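Local coordinates for ORF59 (Human herpesvirus 8, PDB 3HSL), which serves as the accessory subunit of the viral DNA polymerase in lytic replication and raises its processivity, probably by keeping the enzyme on its template, at residues 57-62 with 251-256; 168-173 with 241-246; 195-200 with 247-252; 267-272 with 291-296; 280-285 with 300-305. All blocks are in the same frame, centred on the assembly; numbering follows the deposited sequence.

Interaction 1 (57-62 with 251-256)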
# COMPACT_ATOMS: atom_id res chain seq x y z
N VAL A 57 18.68 -8.13 -0.13
CA VAL A 57 18.95 -6.75 -0.47
C VAL A 57 19.84 -6.78 -1.69
O VAL A 57 21.03 -7.12 -1.61
CB VAL A 57 19.65 -5.99 0.69
CG1 VAL A 57 19.90 -4.58 0.33
CG2 VAL A 57 18.79 -6.01 1.90
N GLY A 58 19.27 -6.44 -2.84
CA GLY A 58 20.03 -6.46 -4.08
C GLY A 58 20.31 -7.91 -4.43
O GLY A 58 19.62 -8.81 -3.95
N THR A 59 21.33 -8.15 -5.25
CA THR A 59 21.61 -9.53 -5.65
C THR A 59 22.14 -10.48 -4.55
O THR A 59 21.70 -11.62 -4.49
CB THR A 59 22.46 -9.61 -6.93
OG1 THR A 59 23.71 -8.95 -6.73
CG2 THR A 59 21.72 -8.96 -8.12
N ALA A 60 23.06 -10.04 -3.69
CA ALA A 60 23.58 -10.94 -2.66
C ALA A 60 23.82 -10.30 -1.30
O ALA A 60 24.95 -10.18 -0.82
CB ALA A 60 24.85 -11.65 -3.17
N GLY A 61 22.73 -9.90 -0.67
CA GLY A 61 22.78 -9.27 0.65
C GLY A 61 21.59 -9.70 1.46
O GLY A 61 20.53 -10.03 0.91
N VAL A 62 21.75 -9.69 2.78
CA VAL A 62 20.65 -10.07 3.66
C VAL A 62 20.46 -9.10 4.81
O VAL A 62 21.31 -8.99 5.69
CB VAL A 62 20.80 -11.49 4.25
CG1 VAL A 62 19.55 -11.81 5.04
CG2 VAL A 62 20.98 -12.55 3.17
N ARG A 251 34.71 -9.19 -2.35
CA ARG A 251 34.13 -8.76 -3.61
C ARG A 251 32.63 -9.03 -3.54
O ARG A 251 32.14 -10.13 -3.78
CB ARG A 251 34.83 -9.29 -4.86
CG ARG A 251 35.10 -10.75 -4.97
CD ARG A 251 35.68 -11.05 -6.36
NE ARG A 251 36.87 -10.24 -6.66
CZ ARG A 251 38.13 -10.61 -6.40
NH1 ARG A 251 38.39 -11.78 -5.85
NH2 ARG A 251 39.13 -9.80 -6.71
N VAL A 252 31.91 -7.97 -3.19
CA VAL A 252 30.49 -8.02 -3.00
C VAL A 252 29.70 -7.32 -4.09
O VAL A 252 30.28 -6.63 -4.96
CB VAL A 252 30.15 -7.34 -1.67
CG1 VAL A 252 30.96 -7.97 -0.54
CG2 VAL A 252 30.46 -5.88 -1.75
N SER A 253 28.38 -7.48 -4.05
CA SER A 253 27.49 -6.85 -5.01
C SER A 253 27.34 -5.37 -4.75
O SER A 253 27.06 -4.97 -3.61
CB SER A 253 26.11 -7.47 -4.94
OG SER A 253 25.22 -6.67 -5.70
N LEU A 254 27.53 -4.57 -5.80
CA LEU A 254 27.40 -3.12 -5.72
C LEU A 254 26.01 -2.69 -5.27
O LEU A 254 25.92 -1.82 -4.41
CB LEU A 254 27.74 -2.45 -7.04
CG LEU A 254 27.69 -0.92 -7.07
CD1 LEU A 254 28.64 -0.27 -6.05
CD2 LEU A 254 27.98 -0.40 -8.46
N GLU A 255 24.95 -3.27 -5.84
CA GLU A 255 23.58 -2.93 -5.44
C GLU A 255 23.42 -3.19 -3.95
O GLU A 255 22.90 -2.33 -3.22
CB GLU A 255 22.51 -3.76 -6.13
CG GLU A 255 22.32 -3.59 -7.64
CD GLU A 255 21.15 -4.43 -8.18
OE1 GLU A 255 20.29 -4.86 -7.35
OE2 GLU A 255 21.11 -4.65 -9.42
N SER A 256 23.86 -4.36 -3.52
CA SER A 256 23.76 -4.72 -2.11
C SER A 256 24.53 -3.73 -1.24
O SER A 256 24.06 -3.38 -0.17
CB SER A 256 24.24 -6.14 -1.87
OG SER A 256 23.38 -7.08 -2.50

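Interaction 2 (168-173 with 241-246)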
# COMPACT_ATOMS: atom_id res chain seq x y z
N THR A 168 38.43 -9.30 15.11
CA THR A 168 37.93 -9.02 13.75
C THR A 168 38.39 -7.69 13.13
O THR A 168 38.69 -6.72 13.84
CB THR A 168 36.36 -9.04 13.73
OG1 THR A 168 35.89 -10.31 14.19
CG2 THR A 168 35.82 -8.79 12.35
N THR A 169 38.43 -7.67 11.81
CA THR A 169 38.80 -6.50 11.03
C THR A 169 37.52 -5.68 10.86
O THR A 169 36.58 -6.13 10.23
CB THR A 169 39.33 -6.91 9.65
OG1 THR A 169 40.53 -7.67 9.81
CG2 THR A 169 39.64 -5.71 8.80
N ARG A 170 37.50 -4.49 11.44
CA ARG A 170 36.31 -3.65 11.32
C ARG A 170 36.69 -2.20 11.08
O ARG A 170 37.77 -1.76 11.47
CB ARG A 170 35.37 -3.83 12.54
CG ARG A 170 35.83 -3.21 13.85
CD ARG A 170 34.97 -3.61 15.03
NE ARG A 170 35.21 -4.99 15.46
CZ ARG A 170 36.15 -5.34 16.36
NH1 ARG A 170 36.94 -4.43 16.93
NH2 ARG A 170 36.31 -6.61 16.69
N LEU A 171 35.78 -1.48 10.44
CA LEU A 171 35.95 -0.07 10.07
C LEU A 171 34.73 0.80 10.38
O LEU A 171 33.59 0.39 10.11
CB LEU A 171 36.23 0.02 8.58
CG LEU A 171 36.37 1.40 7.93
CD1 LEU A 171 37.62 2.13 8.43
CD2 LEU A 171 36.40 1.28 6.42
N LEU A 172 34.97 2.00 10.92
CA LEU A 172 33.90 2.96 11.24
C LEU A 172 34.25 4.32 10.65
O LEU A 172 35.17 4.99 11.12
CB LEU A 172 33.64 3.06 12.73
CG LEU A 172 32.49 4.00 13.09
CD1 LEU A 172 31.18 3.60 12.43
CD2 LEU A 172 32.31 4.08 14.59
N LEU A 173 33.50 4.72 9.62
CA LEU A 173 33.78 5.99 8.95
C LEU A 173 32.86 7.05 9.48
O LEU A 173 31.72 6.75 9.83
CB LEU A 173 33.52 5.88 7.45
CG LEU A 173 33.82 4.57 6.73
CD1 LEU A 173 32.58 3.61 6.97
CD2 LEU A 173 34.03 4.79 5.23
N VAL A 241 37.92 5.70 12.00
CA VAL A 241 38.65 4.73 12.82
C VAL A 241 38.51 3.27 12.33
O VAL A 241 37.55 2.94 11.64
CB VAL A 241 38.23 4.88 14.31
CG1 VAL A 241 39.11 4.05 15.21
CG2 VAL A 241 38.35 6.33 14.76
N GLY A 242 39.48 2.42 12.67
CA GLY A 242 39.47 1.02 12.26
C GLY A 242 40.41 0.09 13.02
O GLY A 242 41.35 0.53 13.65
N VAL A 243 40.13 -1.21 12.94
CA VAL A 243 40.94 -2.25 13.59
C VAL A 243 41.21 -3.28 12.51
O VAL A 243 40.28 -3.69 11.80
CB VAL A 243 40.18 -2.95 14.74
CG1 VAL A 243 41.08 -3.95 15.44
CG2 VAL A 243 39.65 -1.95 15.74
N VAL A 244 42.46 -3.71 12.37
CA VAL A 244 42.81 -4.68 11.33
C VAL A 244 43.94 -5.61 11.73
O VAL A 244 45.04 -5.15 12.06
CB VAL A 244 43.32 -3.95 10.04
CG1 VAL A 244 43.50 -4.94 8.91
CG2 VAL A 244 42.36 -2.85 9.61
N HIS A 245 43.70 -6.92 11.71
CA HIS A 245 44.82 -7.82 12.02
C HIS A 245 45.42 -8.63 10.86
O HIS A 245 46.46 -9.27 11.01
CB HIS A 245 44.70 -8.57 13.36
CG HIS A 245 45.12 -7.74 14.54
ND1 HIS A 245 44.23 -7.05 15.34
CD2 HIS A 245 46.36 -7.48 15.04
CE1 HIS A 245 44.90 -6.41 16.29
NE2 HIS A 245 46.19 -6.65 16.13
N THR A 246 44.76 -8.60 9.71
CA THR A 246 45.24 -9.28 8.50
C THR A 246 44.62 -8.50 7.36
O THR A 246 43.53 -7.96 7.51
CB THR A 246 44.71 -10.74 8.37
OG1 THR A 246 44.83 -11.42 9.62
CG2 THR A 246 45.47 -11.51 7.27

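Interaction 3 (195-200 with 247-252)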
# COMPACT_ATOMS: atom_id res chain seq x y z
N THR A 195 30.52 -6.22 -9.49
CA THR A 195 31.04 -6.70 -8.23
C THR A 195 32.05 -5.62 -7.79
O THR A 195 32.84 -5.15 -8.60
CB THR A 195 31.73 -8.10 -8.34
OG1 THR A 195 33.10 -7.95 -8.68
CG2 THR A 195 31.00 -9.03 -9.30
N VAL A 196 32.01 -5.23 -6.52
CA VAL A 196 32.94 -4.23 -6.02
C VAL A 196 33.88 -4.98 -5.12
O VAL A 196 33.44 -5.78 -4.29
CB VAL A 196 32.27 -3.22 -5.10
CG1 VAL A 196 33.17 -1.99 -4.98
CG2 VAL A 196 30.94 -2.79 -5.64
N THR A 197 35.19 -4.75 -5.25
CA THR A 197 36.08 -5.44 -4.35
C THR A 197 36.39 -4.37 -3.29
O THR A 197 36.67 -3.23 -3.63
CB THR A 197 37.33 -5.99 -5.03
OG1 THR A 197 38.26 -4.93 -5.25
CG2 THR A 197 37.00 -6.67 -6.35
N VAL A 198 36.33 -4.75 -2.01
CA VAL A 198 36.59 -3.88 -0.87
C VAL A 198 37.78 -4.52 -0.19
O VAL A 198 37.73 -5.69 0.15
CB VAL A 198 35.41 -3.93 0.11
CG1 VAL A 198 35.53 -2.85 1.19
CG2 VAL A 198 34.07 -3.74 -0.63
N SER A 199 38.86 -3.80 0.04
CA SER A 199 39.99 -4.43 0.69
C SER A 199 40.51 -3.57 1.82
O SER A 199 40.22 -2.38 1.88
CB SER A 199 41.11 -4.77 -0.29
OG SER A 199 41.62 -3.60 -0.88
N VAL A 200 41.28 -4.18 2.71
CA VAL A 200 41.82 -3.47 3.84
C VAL A 200 43.25 -3.88 3.97
O VAL A 200 43.58 -5.07 3.96
CB VAL A 200 41.06 -3.84 5.15
CG1 VAL A 200 41.56 -3.01 6.31
CG2 VAL A 200 39.59 -3.59 5.01
N ASP A 247 45.30 -8.45 6.23
CA ASP A 247 44.72 -7.78 5.09
C ASP A 247 43.43 -8.49 4.77
O ASP A 247 43.32 -9.70 4.94
CB ASP A 247 45.67 -7.79 3.89
CG ASP A 247 46.78 -6.77 4.01
OD1 ASP A 247 46.98 -6.24 5.12
OD2 ASP A 247 47.45 -6.48 3.01
N ALA A 248 42.45 -7.73 4.32
CA ALA A 248 41.14 -8.26 3.97
C ALA A 248 40.82 -7.88 2.54
O ALA A 248 41.25 -6.83 2.06
CB ALA A 248 40.10 -7.69 4.89
N LEU A 249 40.08 -8.74 1.86
CA LEU A 249 39.64 -8.53 0.49
C LEU A 249 38.29 -9.19 0.34
O LEU A 249 38.12 -10.38 0.62
CB LEU A 249 40.67 -9.09 -0.51
CG LEU A 249 40.49 -9.28 -2.04
CD1 LEU A 249 39.91 -8.13 -2.81
CD2 LEU A 249 41.82 -9.68 -2.66
N SER A 250 37.32 -8.41 -0.11
CA SER A 250 35.98 -8.93 -0.34
C SER A 250 35.51 -8.40 -1.65
O SER A 250 35.86 -7.29 -2.03
CB SER A 250 35.02 -8.46 0.73
OG SER A 250 35.39 -8.97 2.00
N ARG A 251 34.71 -9.19 -2.35
CA ARG A 251 34.13 -8.76 -3.61
C ARG A 251 32.63 -9.03 -3.54
O ARG A 251 32.14 -10.13 -3.78
CB ARG A 251 34.83 -9.29 -4.86
CG ARG A 251 35.10 -10.75 -4.97
CD ARG A 251 35.68 -11.05 -6.36
NE ARG A 251 36.87 -10.24 -6.66
CZ ARG A 251 38.13 -10.61 -6.40
NH1 ARG A 251 38.39 -11.78 -5.85
NH2 ARG A 251 39.13 -9.80 -6.71
N VAL A 252 31.91 -7.97 -3.19
CA VAL A 252 30.49 -8.02 -3.00
C VAL A 252 29.70 -7.32 -4.09
O VAL A 252 30.28 -6.63 -4.96
CB VAL A 252 30.15 -7.34 -1.67
CG1 VAL A 252 30.96 -7.97 -0.54
CG2 VAL A 252 30.46 -5.88 -1.75

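Interaction 4 (267-272 with 291-296)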
# COMPACT_ATOMS: atom_id res chain seq x y z
N PRO A 267 18.94 8.20 10.51
CA PRO A 267 19.09 9.49 11.21
C PRO A 267 18.54 9.51 12.63
O PRO A 267 17.35 9.33 12.84
CB PRO A 267 18.34 10.47 10.30
CG PRO A 267 18.53 9.88 8.93
CD PRO A 267 18.36 8.39 9.16
N GLY A 268 19.43 9.75 13.58
CA GLY A 268 19.10 9.81 15.00
C GLY A 268 19.14 8.42 15.62
O GLY A 268 18.73 8.25 16.77
N TRP A 269 19.64 7.45 14.86
CA TRP A 269 19.71 6.06 15.32
C TRP A 269 20.97 5.26 14.98
O TRP A 269 21.75 4.92 15.87
CB TRP A 269 18.48 5.30 14.81
CG TRP A 269 17.23 5.71 15.48
CD1 TRP A 269 16.49 6.82 15.23
CD2 TRP A 269 16.56 5.00 16.52
NE1 TRP A 269 15.40 6.86 16.06
CE2 TRP A 269 15.42 5.75 16.86
CE3 TRP A 269 16.81 3.81 17.21
CZ2 TRP A 269 14.53 5.35 17.85
CZ3 TRP A 269 15.94 3.41 18.18
CH2 TRP A 269 14.81 4.17 18.50
N PHE A 270 21.16 4.96 13.70
CA PHE A 270 22.30 4.17 13.27
C PHE A 270 23.12 4.85 12.21
O PHE A 270 22.62 5.71 11.49
CB PHE A 270 21.86 2.80 12.72
CG PHE A 270 21.14 1.95 13.71
CD1 PHE A 270 21.83 1.30 14.72
CD2 PHE A 270 19.76 1.79 13.63
CE1 PHE A 270 21.15 0.51 15.64
CE2 PHE A 270 19.07 1.00 14.55
CZ PHE A 270 19.77 0.36 15.55
N THR A 271 24.39 4.44 12.14
CA THR A 271 25.37 4.91 11.17
C THR A 271 26.15 3.65 10.76
O THR A 271 26.48 2.82 11.62
CB THR A 271 26.28 6.01 11.75
OG1 THR A 271 27.08 6.58 10.71
CG2 THR A 271 27.18 5.49 12.87
N PRO A 272 26.44 3.49 9.46
CA PRO A 272 27.13 2.31 8.92
C PRO A 272 28.52 2.01 9.44
O PRO A 272 29.33 2.91 9.63
CB PRO A 272 27.21 2.61 7.41
CG PRO A 272 26.18 3.60 7.15
CD PRO A 272 26.14 4.45 8.38
N CYS A 291 20.89 6.80 22.06
CA CYS A 291 20.77 6.12 23.34
C CYS A 291 19.48 5.32 23.58
O CYS A 291 19.20 4.91 24.72
CB CYS A 291 20.96 7.18 24.42
SG CYS A 291 20.71 6.59 26.07
N GLN A 292 18.67 5.09 22.55
CA GLN A 292 17.45 4.32 22.79
C GLN A 292 17.24 3.10 21.89
O GLN A 292 16.11 2.63 21.72
CB GLN A 292 16.19 5.21 22.97
CG GLN A 292 15.86 6.23 21.88
CD GLN A 292 14.68 7.15 22.29
OE1 GLN A 292 13.88 6.84 23.19
NE2 GLN A 292 14.57 8.29 21.61
N SER A 293 18.36 2.61 21.34
CA SER A 293 18.36 1.44 20.46
C SER A 293 19.02 0.17 21.06
O SER A 293 19.58 -0.65 20.32
CB SER A 293 18.94 1.77 19.06
OG SER A 293 20.25 2.29 19.12
N GLY A 294 18.95 0.03 22.39
CA GLY A 294 19.52 -1.12 23.12
C GLY A 294 18.92 -2.48 22.76
O GLY A 294 19.63 -3.49 22.68
N ASP A 295 17.62 -2.53 22.54
CA ASP A 295 16.95 -3.77 22.19
C ASP A 295 16.99 -4.01 20.68
O ASP A 295 16.27 -4.87 20.18
CB ASP A 295 15.47 -3.70 22.60
CG ASP A 295 15.27 -3.46 24.08
OD1 ASP A 295 16.19 -3.73 24.89
OD2 ASP A 295 14.16 -3.00 24.44
N VAL A 296 17.80 -3.25 19.96
CA VAL A 296 17.79 -3.39 18.51
C VAL A 296 19.14 -3.52 17.80
O VAL A 296 20.10 -2.83 18.13
CB VAL A 296 17.07 -2.15 17.88
CG1 VAL A 296 16.92 -2.30 16.39
CG2 VAL A 296 15.71 -1.93 18.51

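Interaction 5 (280-285 with 300-305)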
# COMPACT_ATOMS: atom_id res chain seq x y z
N GLU A 280 34.30 -15.37 5.10
CA GLU A 280 34.02 -14.75 3.78
C GLU A 280 32.92 -13.65 3.75
O GLU A 280 32.60 -13.12 2.68
CB GLU A 280 33.61 -15.85 2.76
CG GLU A 280 34.65 -16.96 2.49
CD GLU A 280 35.81 -16.53 1.58
OE1 GLU A 280 35.55 -15.96 0.49
OE2 GLU A 280 36.98 -16.77 1.94
N ILE A 281 32.36 -13.29 4.90
CA ILE A 281 31.28 -12.30 4.93
C ILE A 281 31.57 -10.89 5.42
O ILE A 281 32.07 -10.70 6.53
CB ILE A 281 30.00 -12.86 5.63
CG1 ILE A 281 29.44 -14.03 4.82
CG2 ILE A 281 28.91 -11.81 5.76
CD1 ILE A 281 28.08 -14.53 5.32
N LEU A 282 31.24 -9.91 4.57
CA LEU A 282 31.38 -8.48 4.88
C LEU A 282 30.02 -8.00 5.43
O LEU A 282 29.01 -8.05 4.74
CB LEU A 282 31.80 -7.67 3.64
CG LEU A 282 31.84 -6.13 3.78
CD1 LEU A 282 32.75 -5.66 4.91
CD2 LEU A 282 32.22 -5.40 2.49
N GLU A 283 30.01 -7.53 6.68
CA GLU A 283 28.78 -7.07 7.30
C GLU A 283 28.71 -5.56 7.41
O GLU A 283 29.64 -4.91 7.89
CB GLU A 283 28.61 -7.71 8.68
CG GLU A 283 27.32 -7.35 9.41
CD GLU A 283 27.12 -8.08 10.77
OE1 GLU A 283 28.10 -8.55 11.38
OE2 GLU A 283 25.96 -8.17 11.23
N VAL A 284 27.60 -4.99 6.97
CA VAL A 284 27.37 -3.56 7.07
C VAL A 284 26.48 -3.46 8.30
O VAL A 284 25.36 -3.97 8.27
CB VAL A 284 26.64 -3.02 5.84
CG1 VAL A 284 26.19 -1.60 6.07
CG2 VAL A 284 27.55 -3.13 4.61
N GLU A 285 26.97 -2.83 9.36
CA GLU A 285 26.18 -2.74 10.59
C GLU A 285 25.85 -1.33 11.04
O GLU A 285 26.70 -0.44 11.03
CB GLU A 285 26.86 -3.47 11.75
CG GLU A 285 26.05 -3.41 13.02
CD GLU A 285 26.63 -4.22 14.15
OE1 GLU A 285 25.87 -4.58 15.07
OE2 GLU A 285 27.84 -4.52 14.14
N VAL A 300 23.40 -5.82 7.52
CA VAL A 300 23.19 -6.48 6.24
C VAL A 300 24.44 -7.30 5.96
O VAL A 300 25.53 -6.77 5.94
CB VAL A 300 22.99 -5.48 5.08
CG1 VAL A 300 22.77 -6.22 3.80
CG2 VAL A 300 21.82 -4.50 5.35
N LEU A 301 24.27 -8.60 5.74
CA LEU A 301 25.38 -9.47 5.43
C LEU A 301 25.59 -9.45 3.93
O LEU A 301 24.67 -9.78 3.18
CB LEU A 301 25.06 -10.89 5.87
CG LEU A 301 24.72 -11.04 7.35
CD1 LEU A 301 24.40 -12.46 7.71
CD2 LEU A 301 25.84 -10.52 8.20
N LEU A 302 26.79 -9.06 3.49
CA LEU A 302 27.10 -9.02 2.06
C LEU A 302 27.78 -10.30 1.69
O LEU A 302 28.84 -10.63 2.22
CB LEU A 302 27.99 -7.84 1.71
CG LEU A 302 27.44 -6.44 1.97
CD1 LEU A 302 28.50 -5.46 1.53
CD2 LEU A 302 26.14 -6.17 1.23
N LEU A 303 27.16 -11.03 0.77
CA LEU A 303 27.72 -12.30 0.33
C LEU A 303 28.81 -12.12 -0.69
O LEU A 303 28.75 -11.25 -1.57
CB LEU A 303 26.61 -13.21 -0.19
CG LEU A 303 25.63 -13.64 0.90
CD1 LEU A 303 24.35 -14.23 0.33
CD2 LEU A 303 26.32 -14.60 1.85
N GLU A 304 29.82 -12.98 -0.55
CA GLU A 304 30.99 -13.01 -1.40
C GLU A 304 30.44 -13.39 -2.78
O GLU A 304 29.60 -14.28 -2.88
CB GLU A 304 31.93 -14.08 -0.85
CG GLU A 304 33.44 -13.84 -1.01
CD GLU A 304 33.96 -13.81 -2.43
OE1 GLU A 304 33.29 -14.34 -3.34
OE2 GLU A 304 35.06 -13.23 -2.62
N VAL A 305 30.91 -12.73 -3.83
CA VAL A 305 30.45 -13.01 -5.19
C VAL A 305 31.55 -13.66 -6.04
O VAL A 305 32.63 -13.10 -6.21
CB VAL A 305 29.92 -11.72 -5.91
CG1 VAL A 305 29.49 -12.04 -7.34
CG2 VAL A 305 28.77 -11.12 -5.15

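Interaction 1 (57-62 with 251-256)
Ser256 reaches into the turn at 57-62 and is gripped there by two hydrogen bonds. Ser256 OG gives its proton to Val57 O at 2.5 Å, lying in the carbonyl plane. Ser256 OG also accepts from Ala60 N at 3.2 Å, with a bent N-H...O angle of 140°. The buried hydroxyl thus bridges the two arms of the turn. Within the turn, Val57 N bonds Gly61 O at 2.8 Å.

A second polar group centres on Ser253. Ser253 OG lies 2.9 Å from Thr59 OG1, and both hydroxyls meet the carboxylate of Asp193, Thr59 only weakly. Ser253 holds the N-cap position of helix 254-263. With Ser253 OG anti to its own backbone N (chi1 169°), it also takes a weak, straight 3.5 Å bond from Ser256 N. Asp193 also accepts from Glu255 N, in the first turn of the helix. The contact therefore seats the hairpin turn between strands 49-56 and 61-67 on the start of a helix from the C-terminal half of the chain.

The remaining contacts are van der Waals. Glu255 is extended beyond CG, and Glu255 OE1 lies 3.6 Å from Gly58 CA. Val57 packs on Ala259 and Leu263, further along the helix.

Interaction 2 (168-173 with 241-246)
Arg170 runs alongside Val243, both side chains pointing the same way. Arg170 NH1 comes within 3.9 Å of Val243 CG2, an oblique approach to the guanidinium. The chain gets there by a chi1 of 73°, which sets CG between the backbone N and the carbonyl carbon, and by a bend at chi3. One guanidinium face has Thr168 O above it, offset toward the rim.

On the same face of the ladder, Leu172 pairs with Val241. On the other face, Leu171 stands opposite Gly242, which has no side chain. The leucine end leans across, with Leu171 CD1 3.3 Å from Val241 O. Further along, Thr169 CG2 meets Val244 CG1 at 3.9 Å, the two side chains crossing at a slant.

The backbones form a short antiparallel ladder, the strand axes 176° apart. Arg170 with Val243 and Leu172 with Val241 are hydrogen-bonded pairs. Leu171 with Gly242 is the non-hydrogen-bonded pair between them. The bonds from Val243 N to Arg170 O and from Leu172 N to Val241 O are both 2.8 Å and nearly straight. Their return bonds are more bent.

Strand 169-172 sits between strands 241-243 and 270-276, bonding the latter through Trp276 and Leu274. Strand 214-222 flanks 241-243, and its Phe220 packs on Leu171 and Val244. Val200 of strand 195-201 touches Thr169 and Val244.

Interaction 3 (195-200 with 247-252)
Val200 and Ala248 meet on the buried face of this antiparallel ladder, their CB atoms 4.0 Å apart. The same face carries Val196, Val198, Ser250 and Val252. Here Val198 CG2 lies 4.3 Å from Val252 CG2, a diagonal contact. The backbone is bonded throughout, with six hydrogen bonds joining three pairs. Two of them are Val196 N to Val252 O at 2.7 Å and Ala248 N to Val200 O at 2.9 Å.

The opposite face is looser and more open to solvent. Thr197 and Arg251 lie side by side, pointing the same way. Thr197 CG2 touches Arg251 NE at 3.6 Å, neither squarely over the guanidinium nor at its edge. A chi1 of 78° puts Thr197 OG1 between N and the carbonyl carbon and leaves the methyl to face the arginine. Leu249 CD1 adds a contact to Thr197 CB at 4.0 Å. At the end of the ladder, Asp247 OD1 turns to Glu202 N.

Strand 206-211 bonds the other edge of strand 195-201, through Ser210 and Thr208. Trp276 of strand 270-276 covers Val198, Val200, Ala248 and Ser250. Near the other end, Val305 bonds Arg251 through the backbone.

Interaction 4 (267-272 with 291-296)
Trp269 brings the six-membered part of its indole against the 291-296 loop. Trp269 CE3 lies 3.5 Å from Ser293 CB, which sits at the ring edge, near its plane. Trp269 CZ3 comes 3.6 Å from Gln292 O, approached obliquely. Next along the ring, Trp269 CH2 meets Gln292 CG at 4.1 Å. The Gln292 side chain crosses the indole at a slant, yet its amide plane is only 4° from the ring plane. With chi1 at -71°, Trp269 CG is anti to the carbonyl carbon and beside the backbone N, and the ring swings out to the loop although the bond to CB aims neither at the loop nor away from it. Pro267 O lies in the ring plane at the edge.

Phe270 takes the same kind of first torsion, and its CZ does the touching. Val296 CG1 meets Phe270 CZ at 4.0 Å, at the ring edge, and the two side chains cross at about a right angle. Ser293 CB comes obliquely to Phe270 CZ at 3.9 Å. Trp269 and Phe270 both face Val266, a classic beta bulge at the start of strand 270-276. This is consistent with two successive aromatic side chains reaching the same loop, which joins strands 282-288 and 296-302.

Ser293 touches both rings. Its chi1 of 58° sets OG between N and the carbonyl carbon, leaving CB to meet the indole while Ser293 OG lies 4.0 Å from Phe270 CE1. Ser293 also starts a type I turn, closed by Val296 N to Ser293 O at 3.2 Å. Helix 18-35 covers this region: Arg26 and Val27 touch Trp269, and Ile24 touches Val296.

Interaction 5 (280-285 with 300-305)
Leu282 and Leu302 meet through different first torsions. Leu282 CG stands anti to the backbone N (chi1 174°), and Leu302 CG anti to the carbonyl carbon (chi1 -62°). The side chains then run together, with Leu282 CD2 3.8 Å from Leu302 CD1. Leu302 CD1 also meets Val284 CG2 at 4.0 Å. On the other face Glu283 is fully extended (chi1 -177°), and Leu301 CD2 lies along it, 3.7 Å from Glu283 CG. The Glu283 carboxylate ends on His277 and Ser299.

These residues belong to a beta hairpin, strands 282-288 and 296-302. Leu282 with Leu302 and Val284 with Val300 are its hydrogen-bonded pairs here. Leu302 N to Leu282 O is 2.7 Å, whereas the return bond, Leu282 N to Leu302 O, is weak at 3.4 Å. Val284 and Val300 both pack on Ala260 of helix 254-263.

Beyond the regular ladder the contact is carried by side chains. Ile281 CD1 lies beside Leu303 CD2 at 3.9 Å, and Ile281 CG2 touches Leu301 CB. At the exposed end Glu280 OE1 comes within 4.2 Å of Glu304 OE2. Their carboxylates probably repel mildly, and Arg251 packs against Glu304.

Going from the N terminus, 57-62 opens the longest loop, which interaction 1 closes at 251-256. Interaction 2 is nested inside it and joins 168-173 to 241-246. Interaction 3 starts between those two segments, at 195-200, and returns to 247-252. It therefore crosses interaction 2 and ends on the strand that interaction 1 uses, sharing Arg251 and Val252. The two later contacts follow in series. Interactions 4 and 5 cross each other over the three successive strands 270-276, 282-288 and 296-302. The end of the chain ties back: Leu303 is hydrogen-bonded to Ala60 through the backbone, and Val305 to Arg251, linking interaction 5 to interactions 1 and 3.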